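Local coordinates for uncharacterized periplasmic protein (Bacteroides vulgatus ATCC 8482, PDB 3ELG), which is of unknown function but has a PepSY-like, beta-lactamase-inhibitor-like (BLIP-like) fold and probably acts in the periplasm, at residues A[42-47]-A[54-59]; A[91-96]-A[108-113]. All coordinates share one frame; numbering follows the deposited sequence.

In the fold
Both contacts close beta hairpins of the same antiparallel sheet, in which the strands follow one another in chain order; they lie on opposite sides of the chain's centre, their own centres about 23 Å apart. Contact 1 is the more central: strands 43-49 and 54-57 pair through a regular ladder of backbone bonds, with Val-47, Leu-55 and Phe-57 buried, the last two against helix 15-24. Contact 2 joins the open end of hairpin 95-101/104-109, where the strands splay and more of the touching residues are exposed. There the carboxylate of Glu-110 supplements a backbone pairing that is weakening, while Leu-109 and Thr-95 reach Met-86 of helix 80-89.

Contact 1: A[42-47]-A[54-59]; sequences TTSYDV and ELEFNS
Val-47 and Leu-55 form one hydrogen-bonded antiparallel pair and Tyr-45 and Phe-57 the next, joined by four backbone bonds. Their regularity is measurable: Val-47 N to Leu-55 O spans 2.7 Å and Phe-57 N to Tyr-45 O 2.8 Å, and the strand directions differ by 171°, as expected of neighbouring strands in a hairpin. Between these pairs, Asp-46 and Glu-56 make the non-hydrogen-bonded one, where the CA of Glu-56 lies 3.2 Å from Tyr-45 O in a CA-H...O contact.

The tight part is the face bearing Val-47, Leu-55 and Phe-57, all buried. With its CG2 anti to the carbonyl carbon, Val-47 brings that methyl to the edge of the Phe-57 ring, 3.9 Å from CE1. Tyr-45 shares this face, but its ring runs toward the hairpin's open end. There Tyr-45 CD1 approaches Asn-58 O at 3.5 Å, with the oxygen in the ring plane, and Tyr-45 OH meets a water at 2.5 Å that donates to Ser-59 O at 2.8 Å. Beyond the last backbone bond of the ladder, this water bridges Tyr-45 and Ser-59.

The other face, with Ser-44, Asp-46 and Glu-56, is polar and only partly buried, the solvent side of the contact. Asp-46 and Glu-56 point the same way; both are modelled in two conformers, and their mutual placement is doubtful.

Strand 30-37 flanks residues 43-47, with Ile-35 against Thr-43 and Tyr-45, while strand 63-67 continues the sheet beyond residues 54-57. Helix 15-24 packs over the apolar face, its Ala-17, Met-20 and Ile-21 touching Phe-57 and Ile-21 also reaching Leu-55.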
ATOM      1  N   THR A  42       7.320  -1.193 -17.208  1.00 15.23           N
ATOM      2  CA  THR A  42       7.534  -2.057 -16.003  1.00 16.03           C
ATOM      3  C   THR A  42       6.193  -2.537 -15.524  1.00 16.41           C
ATOM      4  O   THR A  42       5.244  -1.774 -15.519  1.00 17.05           O
ATOM      5  CB  THR A  42       8.245  -1.234 -14.917  1.00 17.75           C
ATOM      6  OG1 THR A  42       9.576  -0.915 -15.387  1.00 24.65           O
ATOM      7  CG2 THR A  42       8.348  -1.955 -13.601  1.00 20.80           C
ATOM      8  N   THR A  43       6.147  -3.800 -15.104  1.00 14.68           N
ATOM      9  CA  THR A  43       4.913  -4.406 -14.620  1.00 16.38           C
ATOM     10  C   THR A  43       4.665  -4.108 -13.155  1.00 17.31           C
ATOM     11  O   THR A  43       5.573  -4.129 -12.329  1.00 16.60           O
ATOM     12  CB  THR A  43       4.920  -5.926 -14.874  1.00 16.20           C
ATOM     13  OG1 THR A  43       5.125  -6.197 -16.282  1.00 20.51           O
ATOM     14  CG2 THR A  43       3.597  -6.561 -14.391  1.00 19.08           C
ATOM     15  N   SER A  44       3.421  -3.741 -12.877  1.00 15.58           N
ATOM     16  CA  SER A  44       2.875  -3.685 -11.518  1.00 16.13           C
ATOM     17  C   SER A  44       1.546  -4.396 -11.460  1.00 14.29           C
ATOM     18  O   SER A  44       0.933  -4.742 -12.451  1.00 15.66           O
ATOM     19  CB  SER A  44       2.767  -2.262 -10.955  1.00 20.24           C
ATOM     20  OG  SER A  44       1.920  -1.462 -11.749  1.00 25.36           O
ATOM     21  N   TYR A  45       1.164  -4.644 -10.229  1.00 14.22           N
ATOM     22  CA  TYR A  45      -0.024  -5.417  -9.917  1.00 12.90           C
ATOM     23  C   TYR A  45      -0.896  -4.600  -8.973  1.00 17.58           C
ATOM     24  O   TYR A  45      -0.488  -4.230  -7.878  1.00 17.46           O
ATOM     25  CB  TYR A  45       0.362  -6.733  -9.203  1.00 12.47           C
ATOM     26  CG  TYR A  45       1.302  -7.576 -10.030  1.00 12.94           C
ATOM     27  CD1 TYR A  45       2.675  -7.338 -10.044  1.00 12.86           C
ATOM     28  CD2 TYR A  45       0.797  -8.527 -10.889  1.00 14.11           C
ATOM     29  CE1 TYR A  45       3.523  -8.096 -10.843  1.00 16.66           C
ATOM     30  CE2 TYR A  45       1.596  -9.272 -11.700  1.00 13.76           C
ATOM     31  CZ  TYR A  45       2.981  -9.044 -11.701  1.00 15.48           C
ATOM     32  OH  TYR A  45       3.806  -9.792 -12.528  1.00 18.24           O
ATOM     33  N   ASP A  46      -2.098  -4.329  -9.427  0.50 14.67           N
ATOM     34  CA  ASP A  46      -3.074  -3.642  -8.613  0.50 16.63           C
ATOM     35  C   ASP A  46      -4.140  -4.630  -8.232  0.50 17.09           C
ATOM     36  O   ASP A  46      -4.866  -5.143  -9.083  0.50 16.43           O
ATOM     37  CB  ASP A  46      -3.673  -2.470  -9.382  0.50 19.52           C
ATOM     38  CG  ASP A  46      -2.707  -1.307  -9.519  0.50 22.79           C
ATOM     39  OD1 ASP A  46      -1.871  -1.069  -8.610  0.50 35.09           O
ATOM     40  OD2 ASP A  46      -2.794  -0.608 -10.547  0.50 45.81           O
ATOM     41  N   VAL A  47      -4.198  -4.920  -6.945  1.00 13.90           N
ATOM     42  CA  VAL A  47      -5.042  -5.996  -6.436  1.00 15.09           C
ATOM     43  C   VAL A  47      -6.184  -5.486  -5.612  1.00 15.96           C
ATOM     44  O   VAL A  47      -5.992  -4.724  -4.700  1.00 15.79           O
ATOM     45  CB  VAL A  47      -4.175  -6.947  -5.552  1.00 15.12           C
ATOM     46  CG1 VAL A  47      -5.024  -8.097  -5.029  1.00 19.35           C
ATOM     47  CG2 VAL A  47      -2.928  -7.442  -6.340  1.00 15.97           C
ATOM     48  N   GLU A  54      -7.398  -2.330  -1.275  1.00 13.51           N
ATOM     49  CA  GLU A  54      -6.663  -2.270  -2.543  1.00 12.27           C
ATOM     50  C   GLU A  54      -5.188  -2.204  -2.212  1.00 13.84           C
ATOM     51  O   GLU A  54      -4.752  -1.410  -1.356  1.00 15.98           O
ATOM     52  CB  GLU A  54      -7.094  -1.024  -3.341  1.00 15.57           C
ATOM     53  CG  GLU A  54      -8.546  -1.055  -3.683  1.00 18.06           C
ATOM     54  CD  GLU A  54      -9.011   0.191  -4.422  1.00 34.30           C
ATOM     55  OE1 GLU A  54      -8.158   0.997  -4.815  1.00 33.43           O
ATOM     56  OE2 GLU A  54     -10.238   0.361  -4.584  1.00 35.32           O
ATOM     57  N   LEU A  55      -4.451  -3.073  -2.864  1.00 15.09           N
ATOM     58  CA  LEU A  55      -2.989  -3.178  -2.722  1.00 14.36           C
ATOM     59  C   LEU A  55      -2.352  -3.014  -4.069  1.00 16.08           C
ATOM     60  O   LEU A  55      -2.899  -3.418  -5.074  1.00 20.81           O
ATOM     61  CB  LEU A  55      -2.657  -4.557  -2.149  1.00 15.10           C
ATOM     62  CG  LEU A  55      -3.402  -4.986  -0.898  1.00 15.27           C
ATOM     63  CD1 LEU A  55      -3.059  -6.433  -0.507  1.00 17.80           C
ATOM     64  CD2 LEU A  55      -3.124  -4.013   0.294  1.00 14.33           C
ATOM     65  N   GLU A  56      -1.165  -2.433  -4.077  0.50 13.22           N
ATOM     66  CA  GLU A  56      -0.404  -2.361  -5.305  0.50 13.29           C
ATOM     67  C   GLU A  56       0.959  -2.925  -4.990  0.50 12.31           C
ATOM     68  O   GLU A  56       1.485  -2.721  -3.900  0.50 13.52           O
ATOM     69  CB  GLU A  56      -0.310  -0.929  -5.804  0.50 14.53           C
ATOM     70  CG  GLU A  56       0.112  -0.836  -7.212  0.50 17.12           C
ATOM     71  CD  GLU A  56      -0.006   0.567  -7.708  0.50 30.51           C
ATOM     72  OE1 GLU A  56       0.442   1.472  -6.963  0.50 28.55           O
ATOM     73  OE2 GLU A  56      -0.542   0.764  -8.821  0.50 29.63           O
ATOM     74  N   PHE A  57       1.500  -3.663  -5.959  1.00 13.67           N
ATOM     75  CA  PHE A  57       2.799  -4.293  -5.839  1.00 12.43           C
ATOM     76  C   PHE A  57       3.657  -4.017  -7.069  1.00 13.25           C
ATOM     77  O   PHE A  57       3.134  -3.855  -8.198  1.00 14.51           O
ATOM     78  CB  PHE A  57       2.695  -5.804  -5.735  1.00 13.00           C
ATOM     79  CG  PHE A  57       1.872  -6.272  -4.567  1.00 13.29           C
ATOM     80  CD1 PHE A  57       0.509  -6.463  -4.699  1.00 14.44           C
ATOM     81  CD2 PHE A  57       2.467  -6.572  -3.349  1.00 15.20           C
ATOM     82  CE1 PHE A  57      -0.230  -6.886  -3.624  1.00 14.53           C
ATOM     83  CE2 PHE A  57       1.729  -6.970  -2.252  1.00 12.46           C
ATOM     84  CZ  PHE A  57       0.386  -7.158  -2.380  1.00 13.61           C
ATOM     85  N   ASN A  58       4.959  -4.009  -6.849  1.00 14.33           N
ATOM     86  CA  ASN A  58       5.896  -3.888  -7.989  1.00 15.14           C
ATOM     87  C   ASN A  58       6.108  -5.196  -8.673  1.00 14.78           C
ATOM     88  O   ASN A  58       5.463  -6.189  -8.361  1.00 15.94           O
ATOM     89  CB  ASN A  58       7.226  -3.197  -7.602  1.00 15.79           C
ATOM     90  CG  ASN A  58       8.112  -4.045  -6.715  1.00 14.25           C
ATOM     91  OD1 ASN A  58       7.899  -5.252  -6.548  1.00 16.69           O
ATOM     92  ND2 ASN A  58       9.180  -3.413  -6.170  1.00 14.51           N
ATOM     93  N   SER A  59       7.037  -5.180  -9.622  1.00 15.52           N
ATOM     94  CA  SER A  59       7.226  -6.322 -10.514  1.00 17.66           C
ATOM     95  C   SER A  59       7.703  -7.551  -9.788  1.00 16.61           C
ATOM     96  O   SER A  59       7.515  -8.689 -10.274  1.00 19.37           O
ATOM     97  CB  SER A  59       8.126  -5.987 -11.709  1.00 18.90           C
ATOM     98  OG  SER A  59       9.459  -5.821 -11.285  1.00 18.87           O
TER
HETATM   99  O   HOH W   1       6.158  -9.041 -12.669  1.00 21.61           O

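Contact 2: A[91-96]-A[108-113]; sequences NGHKTV and TLENGL
The open end of the beta hairpin formed by strands 95-101 and 104-109 is where Thr-95 meets Leu-109 as a non-hydrogen-bonded antiparallel pair and Val-96 N donates to Thr-108 O at 2.9 Å. Past this pair the chain from Leu-109 to Gly-112 folds into a type I turn, and the directions of residues 93-96 and 108-111 lie 123° apart, too far from antiparallel for a regular ladder.

Glu-110 spans the divergence. Turned about its CB-CG bond (chi2 -76°), Glu-110 brings OE1 to Lys-94 N at 2.8 Å, nearly in line with the carboxylate C-O bond. The backbone bond from Glu-110 N to Lys-94 O is weak at 3.2 Å. Glu-110 OE2 accepts from Asn-111 N in a bent bond, out of the carboxylate plane, and lies 3.4 Å from His-93 CD2, the imidazole and carboxylate planes being 83° apart. At the edge of the same ring, His-93 CD2 lies 3.7 Å from Leu-109 CD1, while CD2 of the leucine leans on Thr-95 OG1.

Each carboxylate oxygen accepts a backbone N-H, one across the hairpin and one inside the turn, which probably limits the rotation of the Glu-110 carboxylate; its negative charge could also favour a protonated His-93, although no salt bridge is formed.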
ATOM      1  N   ASN A  91      -1.894  12.161  16.708  1.00 27.96           N
ATOM      2  CA  ASN A  91      -2.461  11.163  17.625  1.00 29.70           C
ATOM      3  C   ASN A  91      -3.970  11.014  17.530  1.00 30.94           C
ATOM      4  O   ASN A  91      -4.715  11.975  17.284  1.00 31.92           O
ATOM      5  CB  ASN A  91      -2.068  11.454  19.073  1.00 32.29           C
ATOM      6  CG  ASN A  91      -2.810  10.568  20.064  1.00 41.83           C
ATOM      7  OD1 ASN A  91      -3.894  10.921  20.536  1.00 54.88           O
ATOM      8  ND2 ASN A  91      -2.222   9.419  20.399  1.00 44.52           N
ATOM      9  N   GLY A  92      -4.420   9.784  17.724  1.00 30.12           N
ATOM     10  CA  GLY A  92      -5.856   9.475  17.676  1.00 31.68           C
ATOM     11  C   GLY A  92      -6.423   9.391  16.257  1.00 32.71           C
ATOM     12  O   GLY A  92      -7.585   9.026  16.063  1.00 35.71           O
ATOM     13  N   HIS A  93      -5.605   9.766  15.280  1.00 30.34           N
ATOM     14  CA  HIS A  93      -5.980   9.651  13.845  1.00 29.45           C
ATOM     15  C   HIS A  93      -5.551   8.303  13.314  1.00 26.03           C
ATOM     16  O   HIS A  93      -4.567   7.764  13.750  1.00 27.62           O
ATOM     17  CB  HIS A  93      -5.363  10.753  12.995  1.00 31.55           C
ATOM     18  CG  HIS A  93      -6.040  12.079  13.155  1.00 37.93           C
ATOM     19  ND1 HIS A  93      -6.646  12.466  14.334  1.00 47.48           N
ATOM     20  CD2 HIS A  93      -6.202  13.110  12.292  1.00 43.50           C
ATOM     21  CE1 HIS A  93      -7.155  13.676  14.191  1.00 43.02           C
ATOM     22  NE2 HIS A  93      -6.901  14.089  12.960  1.00 50.91           N
ATOM     23  N   LYS A  94      -6.339   7.768  12.394  1.00 24.08           N
ATOM     24  CA  LYS A  94      -6.023   6.473  11.768  1.00 22.32           C
ATOM     25  C   LYS A  94      -5.308   6.702  10.477  1.00 18.43           C
ATOM     26  O   LYS A  94      -5.792   7.468   9.668  1.00 17.65           O
ATOM     27  CB  LYS A  94      -7.286   5.750  11.294  1.00 22.39           C
ATOM     28  CG  LYS A  94      -7.935   4.744  12.188  1.00 36.03           C
ATOM     29  CD  LYS A  94      -9.176   4.276  11.443  1.00 39.70           C
ATOM     30  CE  LYS A  94     -10.050   3.410  12.280  1.00 43.21           C
ATOM     31  NZ  LYS A  94     -11.020   2.673  11.403  1.00 46.81           N
ATOM     32  N   THR A  95      -4.207   5.990  10.242  1.00 16.92           N
ATOM     33  CA  THR A  95      -3.655   5.899   8.883  1.00 15.48           C
ATOM     34  C   THR A  95      -4.382   4.807   8.121  1.00 15.63           C
ATOM     35  O   THR A  95      -4.292   3.638   8.455  1.00 17.66           O
ATOM     36  CB  THR A  95      -2.119   5.571   8.876  1.00 17.10           C
ATOM     37  OG1 THR A  95      -1.432   6.659   9.505  1.00 17.49           O
ATOM     38  CG2 THR A  95      -1.578   5.351   7.458  1.00 16.54           C
ATOM     39  N   VAL A  96      -5.048   5.210   7.065  1.00 14.18           N
ATOM     40  CA  VAL A  96      -5.914   4.279   6.301  1.00 12.38           C
ATOM     41  C   VAL A  96      -5.283   3.852   4.990  1.00 12.94           C
ATOM     42  O   VAL A  96      -5.739   2.877   4.353  1.00 15.04           O
ATOM     43  CB  VAL A  96      -7.344   4.855   6.054  1.00 14.30           C
ATOM     44  CG1 VAL A  96      -8.057   5.129   7.424  1.00 17.24           C
ATOM     45  CG2 VAL A  96      -7.337   6.062   5.119  1.00 14.29           C
ATOM     46  N   THR A 108      -1.878   8.477   4.482  1.00 14.34           N
ATOM     47  CA  THR A 108      -3.143   9.180   4.343  1.00 15.70           C
ATOM     48  C   THR A 108      -4.059   8.859   5.501  1.00 17.62           C
ATOM     49  O   THR A 108      -4.299   7.698   5.863  1.00 15.87           O
ATOM     50  CB  THR A 108      -3.869   8.874   3.028  1.00 17.17           C
ATOM     51  OG1 THR A 108      -2.976   9.079   1.939  1.00 17.79           O
ATOM     52  CG2 THR A 108      -5.075   9.812   2.882  1.00 18.46           C
ATOM     53  N   LEU A 109      -4.543   9.916   6.130  1.00 17.22           N
ATOM     54  CA  LEU A 109      -5.409   9.762   7.296  1.00 15.30           C
ATOM     55  C   LEU A 109      -6.867   9.633   6.855  1.00 13.24           C
ATOM     56  O   LEU A 109      -7.232   9.905   5.699  1.00 16.53           O
ATOM     57  CB  LEU A 109      -5.274  10.932   8.284  1.00 18.20           C
ATOM     58  CG  LEU A 109      -3.820  11.237   8.672  1.00 26.28           C
ATOM     59  CD1 LEU A 109      -3.708  12.363   9.713  1.00 23.58           C
ATOM     60  CD2 LEU A 109      -3.125   9.968   9.199  1.00 35.60           C
ATOM     61  N   GLU A 110      -7.670   9.272   7.832  1.00 18.04           N
ATOM     62  CA  GLU A 110      -9.096   9.038   7.605  1.00 20.20           C
ATOM     63  C   GLU A 110      -9.763  10.290   7.046  1.00 22.80           C
ATOM     64  O   GLU A 110     -10.733  10.207   6.292  1.00 23.36           O
ATOM     65  CB  GLU A 110      -9.804   8.623   8.904  1.00 22.50           C
ATOM     66  CG  GLU A 110     -10.078   9.804   9.819  1.00 29.46           C
ATOM     67  CD  GLU A 110      -8.839  10.309  10.552  1.00 40.95           C
ATOM     68  OE1 GLU A 110      -8.269   9.529  11.360  1.00 37.02           O
ATOM     69  OE2 GLU A 110      -8.447  11.481  10.310  1.00 37.60           O
ATOM     70  N   ASN A 111      -9.255  11.448   7.466  1.00 21.91           N
ATOM     71  CA  ASN A 111      -9.784  12.756   7.025  1.00 22.20           C
ATOM     72  C   ASN A 111      -9.222  13.238   5.689  1.00 23.59           C
ATOM     73  O   ASN A 111      -9.547  14.315   5.189  1.00 24.04           O
ATOM     74  CB  ASN A 111      -9.625  13.818   8.123  1.00 21.31           C
ATOM     75  CG  ASN A 111      -8.193  14.315   8.272  1.00 22.36           C
ATOM     76  OD1 ASN A 111      -7.259  13.712   7.761  1.00 23.64           O
ATOM     77  ND2 ASN A 111      -8.019  15.425   8.977  1.00 26.06           N
ATOM     78  N   GLY A 112      -8.380  12.410   5.102  1.00 21.03           N
ATOM     79  CA  GLY A 112      -7.814  12.686   3.813  1.00 16.98           C
ATOM     80  C   GLY A 112      -6.511  13.468   3.793  1.00 17.97           C
ATOM     81  O   GLY A 112      -5.942  13.742   2.743  1.00 19.28           O
ATOM     82  N   LEU A 113      -6.102  13.905   4.965  1.00 17.83           N
ATOM     83  CA  LEU A 113      -4.787  14.542   5.103  1.00 16.75           C
ATOM     84  C   LEU A 113      -3.737  13.537   4.657  1.00 17.69           C
ATOM     85  O   LEU A 113      -3.826  12.370   5.045  1.00 18.59           O
ATOM     86  CB  LEU A 113      -4.536  14.918   6.553  1.00 18.73           C
ATOM     87  CG  LEU A 113      -3.910  16.257   6.886  1.00 29.92           C
ATOM     88  CD1 LEU A 113      -4.674  17.402   6.175  1.00 19.46           C
ATOM     89  CD2 LEU A 113      -3.854  16.402   8.417  1.00 23.11           C
TER